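Local coordinates for protein transcriptional activator TenA-1 (Sulfolobus solfataricus P2, PDB 2QZC) that probably acts as a TenA-like thiaminase in thiamin metabolism, within an all-helical heme oxygenase-like fold, at residues A[26-29]-A[30-33]; A[50-53]-A[54-57]. All coordinates share one frame; numbering follows the deposited sequence.

Interaction 1. Residues A[26-29]-A[30-33]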
ATOM      1  N   GLU A  26     -29.452  15.765  -0.203  1.00 16.47           N
ATOM      2  CA  GLU A  26     -30.550  15.452  -1.136  0.50 15.73           C
ATOM      3  C   GLU A  26     -30.279  14.165  -1.923  1.00 17.93           C
ATOM      4  O   GLU A  26     -31.156  13.317  -2.081  1.00 16.96           O
ATOM      5  CB  GLU A  26     -30.748  16.612  -2.102  0.50 16.59           C
ATOM      6  CG  GLU A  26     -31.810  16.398  -3.186  0.50 16.58           C
ATOM      7  CD  GLU A  26     -31.999  17.596  -4.097  0.50 18.44           C
ATOM      8  OE1 GLU A  26     -31.358  18.652  -3.898  0.50 20.00           O
ATOM      9  OE2 GLU A  26     -32.806  17.450  -5.044  0.50 29.25           O
ATOM     10  N   PHE A  27     -29.066  14.019  -2.447  1.00 16.28           N
ATOM     11  CA  PHE A  27     -28.681  12.839  -3.229  1.00 13.86           C
ATOM     12  C   PHE A  27     -28.950  11.566  -2.418  1.00 16.70           C
ATOM     13  O   PHE A  27     -29.486  10.591  -2.943  1.00 17.32           O
ATOM     14  CB  PHE A  27     -27.191  12.927  -3.607  1.00 16.03           C
ATOM     15  CG  PHE A  27     -26.707  11.847  -4.543  1.00 14.56           C
ATOM     16  CD1 PHE A  27     -26.378  10.560  -4.076  1.00 16.99           C
ATOM     17  CD2 PHE A  27     -26.480  12.119  -5.880  1.00 15.50           C
ATOM     18  CE1 PHE A  27     -25.863   9.577  -4.939  1.00 16.80           C
ATOM     19  CE2 PHE A  27     -25.977  11.146  -6.745  1.00 18.16           C
ATOM     20  CZ  PHE A  27     -25.677   9.863  -6.266  1.00 17.33           C
ATOM     21  N   ILE A  28     -28.522  11.564  -1.161  1.00 16.29           N
ATOM     22  CA  ILE A  28     -28.706  10.430  -0.252  1.00 16.93           C
ATOM     23  C   ILE A  28     -30.179  10.204   0.106  1.00 17.33           C
ATOM     24  O   ILE A  28     -30.633   9.048   0.145  1.00 16.64           O
ATOM     25  CB  ILE A  28     -27.871  10.632   1.028  1.00 16.94           C
ATOM     26  CG1 ILE A  28     -26.385  10.517   0.634  1.00 17.65           C
ATOM     27  CG2 ILE A  28     -28.275   9.657   2.168  1.00 20.63           C
ATOM     28  CD1 ILE A  28     -25.468  11.144   1.706  1.00 20.45           C
ATOM     29  N   LEU A  29     -30.913  11.284   0.366  1.00 16.89           N
ATOM     30  CA  LEU A  29     -32.353  11.174   0.657  1.00 17.25           C
ATOM     31  C   LEU A  29     -33.087  10.551  -0.515  1.00 18.55           C
ATOM     32  O   LEU A  29     -34.000   9.734  -0.302  1.00 20.35           O
ATOM     33  CB  LEU A  29     -32.949  12.542   0.987  1.00 18.40           C
ATOM     34  CG  LEU A  29     -32.355  13.310   2.175  1.00 21.88           C
ATOM     35  CD1 LEU A  29     -33.078  14.683   2.436  1.00 19.37           C
ATOM     36  CD2 LEU A  29     -32.305  12.434   3.432  1.00 21.98           C
ATOM     37  N   LYS A  30     -32.682  10.881  -1.746  1.00 16.97           N
ATOM     38  CA  LYS A  30     -33.299  10.322  -2.953  1.00 17.38           C
ATOM     39  C   LYS A  30     -32.878   8.874  -3.180  1.00 19.03           C
ATOM     40  O   LYS A  30     -33.631   8.107  -3.786  1.00 18.55           O
ATOM     41  CB  LYS A  30     -33.079  11.182  -4.179  1.00 16.90           C
ATOM     42  CG  LYS A  30     -33.707  12.567  -4.043  1.00 19.38           C
ATOM     43  CD  LYS A  30     -33.622  13.388  -5.308  1.00 25.35           C
ATOM     44  CE  LYS A  30     -34.676  12.941  -6.332  1.00 34.52           C
ATOM     45  NZ  LYS A  30     -36.118  13.059  -5.856  1.00 37.37           N
HETATM   46  N   MSE A  31     -31.678   8.479  -2.724  1.00 17.62           N
HETATM   47  CA  MSE A  31     -31.319   7.046  -2.740  1.00 17.61           C
HETATM   48  C   MSE A  31     -32.207   6.260  -1.760  1.00 17.22           C
HETATM   49  O   MSE A  31     -32.690   5.171  -2.075  1.00 19.23           O
HETATM   50  CB  MSE A  31     -29.827   6.777  -2.425  1.00 17.87           C
HETATM   51  CG  MSE A  31     -28.946   7.084  -3.581  1.00 16.43           C
HETATM   52 SE   MSE A  31     -27.178   6.284  -3.350  0.75 18.33          SE
HETATM   53  CE  MSE A  31     -26.613   7.300  -1.934  1.00 22.92           C
ATOM     54  N   ARG A  32     -32.397   6.822  -0.575  1.00 17.06           N
ATOM     55  CA  ARG A  32     -33.170   6.170   0.494  1.00 17.20           C
ATOM     56  C   ARG A  32     -34.628   5.989   0.077  1.00 17.81           C
ATOM     57  O   ARG A  32     -35.193   4.934   0.390  1.00 20.25           O
ATOM     58  CB  ARG A  32     -33.087   6.956   1.807  1.00 19.89           C
ATOM     59  CG  ARG A  32     -33.959   6.419   2.967  1.00 22.09           C
ATOM     60  CD  ARG A  32     -33.595   5.044   3.374  1.00 23.63           C
ATOM     61  NE  ARG A  32     -34.478   4.550   4.428  1.00 29.17           N
ATOM     62  CZ  ARG A  32     -35.703   4.059   4.233  1.00 28.62           C
ATOM     63  NH1 ARG A  32     -36.276   4.025   3.031  1.00 24.79           N
ATOM     64  NH2 ARG A  32     -36.401   3.620   5.286  1.00 29.30           N
ATOM     65  N   ASP A  33     -35.241   6.974  -0.574  1.00 17.41           N
ATOM     66  CA  ASP A  33     -36.662   6.802  -1.016  1.00 16.99           C
ATOM     67  C   ASP A  33     -36.769   6.173  -2.386  1.00 19.22           C
ATOM     68  O   ASP A  33     -37.863   5.987  -2.908  1.00 19.43           O
ATOM     69  CB  ASP A  33     -37.491   8.089  -0.856  1.00 17.33           C
ATOM     70  CG  ASP A  33     -37.175   9.179  -1.825  1.00 20.53           C
ATOM     71  OD1 ASP A  33     -36.461   9.006  -2.807  1.00 20.65           O
ATOM     72  OD2 ASP A  33     -37.721  10.297  -1.589  1.00 25.01           O
TER
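Phe27 and Met31, one helical turn apart, make the main side-chain contact of this short helix. Met31 is a selenomethionine, and its terminal methyl reaches the rim of the aromatic ring near the ring plane, with CE 3.8 Å from Phe27 CE1. The selenium lies obliquely to the ring, Met31 SE being 5.1 Å from the Phe27 centroid and 68° off the ring normal, a Met-aromatic contact. A bend at the last torsion of Met31 (chi3 -67°) folds the methyl back, and Met31 CE lies 4.1 Å from Ile28 CG1. The three apolar residues are buried: Phe27 stacks on Trp203, Ile28 packs on Val144 and Met31 on Trp159.

Toward solvent, the exposed Glu26 and the partly exposed Lys30 run alongside each other through their methylenes, Glu26 CG lying 4.1 Å from Lys30 CD. Their charged ends do not meet, for in the conformer described Glu26 OE2 and Lys30 NZ stay 5.6 Å apart. Lys30 bends at its last two torsions, and its NZ is hydrogen-bonded to Ser35 OG, which is also hydrogen-bonded to Asp33 OD1.

Backbone bonds unite the turns. Lys30 N donates to Glu26 O at 2.9 Å, and Met31 N to Phe27 O at 3.1 Å. Arg32 N and Asp33 N continue the pattern to the carbonyls of Ile28 and Leu29.

The whole is a short alpha-helix with i to i+4 side-chain pairing, whose buried residues Phe27, Ile28 and Met31 face helices 127-148, 154-164 and 186-208 of the all-helical heme oxygenase-like fold.

Interaction 2. Residues A[50-53]-A[54-57]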
ATOM      1  N   LYS A  50     -13.369   7.030 -10.761  1.00 14.69           N
ATOM      2  CA  LYS A  50     -12.148   7.829 -10.954  1.00 14.68           C
ATOM      3  C   LYS A  50     -11.581   8.221  -9.596  1.00 15.84           C
ATOM      4  O   LYS A  50     -10.376   8.098  -9.345  1.00 16.19           O
ATOM      5  CB  LYS A  50     -12.435   9.074 -11.777  1.00 15.35           C
ATOM      6  CG  LYS A  50     -12.999   8.787 -13.184  1.00 16.05           C
ATOM      7  CD  LYS A  50     -13.026  10.018 -14.059  1.00 15.92           C
ATOM      8  CE  LYS A  50     -11.677  10.421 -14.609  1.00 16.06           C
ATOM      9  NZ  LYS A  50     -11.141   9.407 -15.577  1.00 17.36           N
ATOM     10  N   TYR A  51     -12.438   8.736  -8.723  1.00 14.13           N
ATOM     11  CA  TYR A  51     -12.033   9.155  -7.407  1.00 14.21           C
ATOM     12  C   TYR A  51     -11.326   8.061  -6.602  1.00 14.18           C
ATOM     13  O   TYR A  51     -10.263   8.279  -5.982  1.00 14.69           O
ATOM     14  CB  TYR A  51     -13.271   9.664  -6.601  1.00 13.98           C
ATOM     15  CG  TYR A  51     -13.010   9.951  -5.167  1.00 14.13           C
ATOM     16  CD1 TYR A  51     -12.581  11.211  -4.759  1.00 15.61           C
ATOM     17  CD2 TYR A  51     -13.177   8.957  -4.167  1.00 14.62           C
ATOM     18  CE1 TYR A  51     -12.313  11.477  -3.404  1.00 15.13           C
ATOM     19  CE2 TYR A  51     -12.928   9.230  -2.852  1.00 15.04           C
ATOM     20  CZ  TYR A  51     -12.494  10.507  -2.456  1.00 15.25           C
ATOM     21  OH  TYR A  51     -12.236  10.867  -1.125  1.00 18.52           O
ATOM     22  N   VAL A  52     -11.937   6.879  -6.558  1.00 14.18           N
ATOM     23  CA  VAL A  52     -11.415   5.772  -5.718  0.50 15.70           C
ATOM     24  C   VAL A  52     -10.015   5.368  -6.116  1.00 15.47           C
ATOM     25  O   VAL A  52      -9.175   5.075  -5.245  1.00 16.29           O
ATOM     26  CB  VAL A  52     -12.347   4.556  -5.707  0.50 16.10           C
ATOM     27  CG1 VAL A  52     -11.673   3.306  -5.096  0.50 18.93           C
ATOM     28  CG2 VAL A  52     -13.594   4.917  -4.927  0.50 19.06           C
ATOM     29  N   GLU A  53      -9.713   5.368  -7.413  1.00 14.78           N
ATOM     30  CA  GLU A  53      -8.353   5.012  -7.824  1.00 14.61           C
ATOM     31  C   GLU A  53      -7.352   6.073  -7.321  1.00 14.18           C
ATOM     32  O   GLU A  53      -6.261   5.760  -6.825  1.00 14.72           O
ATOM     33  CB  GLU A  53      -8.250   4.838  -9.343  1.00 16.38           C
ATOM     34  CG  GLU A  53      -6.837   4.368  -9.736  1.00 17.40           C
ATOM     35  CD  GLU A  53      -6.619   4.191 -11.219  1.00 22.88           C
ATOM     36  OE1 GLU A  53      -7.599   3.970 -11.933  1.00 25.63           O
ATOM     37  OE2 GLU A  53      -5.457   4.259 -11.670  1.00 22.26           O
ATOM     38  N   ASP A  54      -7.681   7.357  -7.481  1.00 13.93           N
ATOM     39  CA  ASP A  54      -6.793   8.405  -6.951  1.00 13.18           C
ATOM     40  C   ASP A  54      -6.680   8.356  -5.430  1.00 12.53           C
ATOM     41  O   ASP A  54      -5.610   8.579  -4.869  1.00 13.29           O
ATOM     42  CB  ASP A  54      -7.315   9.792  -7.383  1.00 14.13           C
ATOM     43  CG  ASP A  54      -7.085  10.090  -8.845  1.00 14.84           C
ATOM     44  OD1 ASP A  54      -5.959   9.849  -9.345  1.00 15.42           O
ATOM     45  OD2 ASP A  54      -8.016  10.631  -9.471  1.00 16.30           O
HETATM   46  N   MSE A  55      -7.782   8.087  -4.754  1.00 13.56           N
HETATM   47  CA  MSE A  55      -7.799   7.935  -3.272  1.00 14.51           C
HETATM   48  C   MSE A  55      -6.843   6.814  -2.831  1.00 15.06           C
HETATM   49  O   MSE A  55      -6.091   6.975  -1.871  1.00 15.82           O
HETATM   50  CB  MSE A  55      -9.225   7.619  -2.817  1.00 18.42           C
HETATM   51  CG  MSE A  55      -9.432   7.567  -1.367  1.00 15.04           C
HETATM   52 SE   MSE A  55     -11.032   6.490  -0.900  0.75 18.18          SE
HETATM   53  CE  MSE A  55     -10.284   4.734  -1.173  1.00 23.82           C
ATOM     54  N   LEU A  56      -6.866   5.703  -3.549  1.00 14.89           N
ATOM     55  CA  LEU A  56      -5.974   4.579  -3.229  0.50 14.33           C
ATOM     56  C   LEU A  56      -4.529   4.967  -3.479  1.00 14.03           C
ATOM     57  O   LEU A  56      -3.623   4.646  -2.663  1.00 15.53           O
ATOM     58  CB  LEU A  56      -6.331   3.345  -4.041  0.50 15.13           C
ATOM     59  CG  LEU A  56      -7.632   2.659  -3.676  0.50 13.95           C
ATOM     60  CD1 LEU A  56      -7.999   1.620  -4.709  0.50 15.90           C
ATOM     61  CD2 LEU A  56      -7.544   2.015  -2.319  0.50 15.00           C
ATOM     62  N   ARG A  57      -4.257   5.661  -4.609  1.00 14.10           N
ATOM     63  CA  ARG A  57      -2.883   6.105  -4.854  1.00 14.11           C
ATOM     64  C   ARG A  57      -2.380   7.043  -3.764  1.00 13.70           C
ATOM     65  O   ARG A  57      -1.228   6.946  -3.275  1.00 13.52           O
ATOM     66  CB  ARG A  57      -2.755   6.706  -6.243  1.00 15.00           C
ATOM     67  CG  ARG A  57      -2.962   5.668  -7.350  1.00 13.04           C
ATOM     68  CD  ARG A  57      -2.856   6.363  -8.703  1.00 14.44           C
ATOM     69  NE  ARG A  57      -3.116   5.468  -9.837  1.00 14.88           N
ATOM     70  CZ  ARG A  57      -2.224   4.622 -10.364  1.00 18.84           C
ATOM     71  NH1 ARG A  57      -1.019   4.540  -9.882  1.00 17.65           N
ATOM     72  NH2 ARG A  57      -2.537   3.863 -11.409  1.00 18.97           N
TER
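Glu53 and Arg57 form an i to i+4 salt bridge on helix 38-63, a long helix of the heme oxygenase-like fold. From CB, Arg57 first passes the carbonyl one turn back: Arg57 CG lies 3.3 Å from Glu53 O, the same oxygen that accepts the backbone bond from Arg57 N. The chain then extends from CG to NE alongside the glutamate, whose own CG is placed by an anti first torsion (chi1 -176°). Arg57 NE donates to Glu53 OE2 at 3.2 Å through the lone pair directed away from the other carboxylate oxygen. Arg57 NH2 donates to the same Glu53 OE2 at 3.0 Å, nearly along its C-O axis, so one oxygen takes two donors at the guanidinium edge. The planes of carboxylate and guanidinium are turned 41° apart. At the tip, Arg57 NH1 is hydrogen-bonded to the carbonyls of Ser64 and Gly66 of the second subunit, which places the bridge at the dimer interface; Glu53 OE1 forms a salt bridge with Arg100 of its own chain.

Another side of the helix is apolar. Val52 and Leu56 lie side by side, and Met55, a selenomethionine, makes a Met-aromatic contact with Tyr51, whose CE2 is 3.9 Å from Met55 SE.

Interactions 1 and 2 share an i to i+4 pattern on successive helices, 26-32 and 38-63: an aromatic residue is followed four positions later by a selenomethionine, and an acid and a base also stand four apart. In interaction 1 the side chains of that acid and base meet through methylenes, their charged atoms apart, whereas interaction 2 closes a true salt bridge at the subunit interface. Their centres are 24 Å apart on opposite sides of the chain's centre, and their nearest atoms are about 12 Å apart. Helix 127-148 packs against both. Glycerol near Asp33, and glycerol near Val52 with imidazole near Tyr51, probably come from the crystallisation liquor, though such molecules often mark pockets.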